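Local coordinates for protein mycosin-1 (Mycobacterium smegmatis, PDB 4KB5) that acts as a membrane-anchored, subtilisin-like serine protease that cleaves EspB and may regulate ESX-1 type VII secretion and virulence, at residues 153-158 and 181-186. Residues are numbered along the deposited sequence; the frame is centred on the assembly and turned at random.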
loop_
_atom_site.group_PDB
_atom_site.type_symbol
_atom_site.label_atom_id
_atom_site.label_comp_id
_atom_site.label_asym_id
_atom_site.label_seq_id
_atom_site.Cartn_x
_atom_site.Cartn_y
_atom_site.Cartn_z
ATOM N N THR A 153 14.394 2.507 -17.650
ATOM C CA THR A 153 12.954 2.273 -17.749
ATOM C C THR A 153 12.177 3.211 -16.791
ATOM O O THR A 153 12.745 3.714 -15.819
ATOM C CB THR A 153 12.652 0.787 -17.430
ATOM O OG1 THR A 153 11.315 0.451 -17.797
ATOM C CG2 THR A 153 12.825 0.506 -15.973
ATOM N N GLN A 154 10.895 3.446 -17.070
ATOM C CA GLN A 154 10.015 4.186 -16.146
ATOM C C GLN A 154 9.860 3.477 -14.799
ATOM O O GLN A 154 9.879 4.119 -13.739
ATOM C CB GLN A 154 8.636 4.414 -16.762
ATOM C CG GLN A 154 8.446 5.803 -17.332
ATOM C CD GLN A 154 7.075 5.995 -17.952
ATOM O OE1 GLN A 154 6.923 5.911 -19.170
ATOM N NE2 GLN A 154 6.067 6.244 -17.115
ATOM N N THR A 155 9.708 2.154 -14.853
ATOM C CA THR A 155 9.677 1.314 -13.649
ATOM C C THR A 155 10.868 1.599 -12.736
ATOM O O THR A 155 10.700 1.854 -11.541
ATOM C CB THR A 155 9.647 -0.183 -14.024
ATOM O OG1 THR A 155 8.556 -0.416 -14.916
ATOM C CG2 THR A 155 9.474 -1.057 -12.786
ATOM N N ALA A 156 12.071 1.595 -13.302
ATOM C CA ALA A 156 13.268 1.831 -12.506
ATOM C C ALA A 156 13.282 3.240 -11.928
ATOM O O ALA A 156 13.636 3.440 -10.760
ATOM C CB ALA A 156 14.522 1.565 -13.331
ATOM N N GLY A 157 12.894 4.221 -12.746
ATOM C CA GLY A 157 12.786 5.604 -12.272
ATOM C C GLY A 157 11.802 5.680 -11.108
ATOM O O GLY A 157 12.069 6.313 -10.085
ATOM N N SER A 158 10.678 4.987 -11.258
ATOM C CA SER A 158 9.672 4.943 -10.213
ATOM C C SER A 158 10.222 4.306 -8.924
ATOM O O SER A 158 10.033 4.848 -7.829
ATOM C CB SER A 158 8.433 4.220 -10.707
ATOM O OG SER A 158 7.448 4.252 -9.699
ATOM N N GLU A 181 2.285 2.159 -4.831
ATOM C CA GLU A 181 3.067 1.691 -5.970
ATOM C C GLU A 181 3.367 0.189 -5.873
ATOM O O GLU A 181 3.699 -0.328 -4.811
ATOM C CB GLU A 181 4.375 2.487 -6.099
ATOM C CG GLU A 181 5.377 1.947 -7.116
ATOM C CD GLU A 181 4.937 2.141 -8.559
ATOM O OE1 GLU A 181 3.927 1.542 -8.995
ATOM O OE2 GLU A 181 5.622 2.895 -9.274
ATOM N N ALA A 182 3.204 -0.488 -6.996
ATOM C CA ALA A 182 3.609 -1.854 -7.153
ATOM C C ALA A 182 4.320 -1.904 -8.499
ATOM O O ALA A 182 3.687 -2.034 -9.548
ATOM C CB ALA A 182 2.402 -2.769 -7.146
ATOM N N ALA A 183 5.640 -1.774 -8.461
ATOM C CA ALA A 183 6.453 -1.772 -9.685
ATOM C C ALA A 183 6.723 -3.207 -10.128
ATOM O O ALA A 183 7.297 -3.992 -9.370
ATOM C CB ALA A 183 7.757 -1.024 -9.441
ATOM N N CYS A 184 6.312 -3.527 -11.353
ATOM C CA CYS A 184 6.347 -4.885 -11.896
ATOM C C CYS A 184 7.345 -4.997 -13.037
ATOM O O CYS A 184 7.405 -4.124 -13.897
ATOM C CB CYS A 184 4.966 -5.292 -12.425
ATOM S SG CYS A 184 3.666 -5.430 -11.176
ATOM N N TYR A 185 8.126 -6.069 -13.035
ATOM C CA TYR A 185 9.073 -6.347 -14.109
ATOM C C TYR A 185 9.428 -7.832 -14.181
ATOM O O TYR A 185 9.333 -8.556 -13.179
ATOM C CB TYR A 185 10.331 -5.469 -14.004
ATOM C CG TYR A 185 11.148 -5.584 -12.731
ATOM C CD1 TYR A 185 10.800 -4.872 -11.586
ATOM C CD2 TYR A 185 12.298 -6.372 -12.687
ATOM C CE1 TYR A 185 11.558 -4.952 -10.427
ATOM C CE2 TYR A 185 13.072 -6.463 -11.533
ATOM C CZ TYR A 185 12.696 -5.753 -10.401
ATOM O OH TYR A 185 13.451 -5.828 -9.246
ATOM N N LYS A 186 9.816 -8.269 -15.377
ATOM C CA LYS A 186 10.187 -9.653 -15.625
ATOM C C LYS A 186 11.430 -10.047 -14.845
ATOM O O LYS A 186 12.338 -9.231 -14.640
ATOM C CB LYS A 186 10.410 -9.888 -17.123
ATOM C CG LYS A 186 9.125 -9.824 -17.926
ATOM C CD LYS A 186 9.346 -10.105 -19.404
ATOM C CE LYS A 186 8.072 -9.819 -20.184
ATOM N NZ LYS A 186 8.152 -10.287 -21.595
#
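T155, in the first turn of helix 154-171, lies over A183 of strand 183-186 with CA atoms 6.0 Å apart, and the axes of the two short segments approach to 8.5 Å at an angle of 136°. In this subtilase fold the helix leads into strand 176-179 of the central parallel sheet; beyond that strand the chain passes E181 and pairs antiparallel with strand 244-247. The apolar part of the contact rests on one methyl: T155 CG2 meets A183 CB at 3.8 Å, with C184 O at 3.9 Å and the Y185 ring atom CD1, approached obliquely, at 4.2 Å. Because CG2 is anti to the backbone N, the methyl rather than OG1 faces A183. A183 and Y185 direct their CB atoms to the helix, and both side chains also touch I159; C184 points away and is disulfide-bonded to C222. At the E181 end, S158 OG and E181 OE2 are modelled 2.3 Å apart, too short for a normal hydrogen bond, so the bond assigned there is doubtful in detail. E181 reaches S158 by a bend at chi2 (71°), and its side chain remains about 7 Å from that of S312, the probable nucleophile. A weak bond from Q133 NE2 also meets S158 OG. The other carboxylate oxygen, E181 OE1, turns back to A182 N at 2.9 Å, a weak bond with an N-H...O angle of 121°.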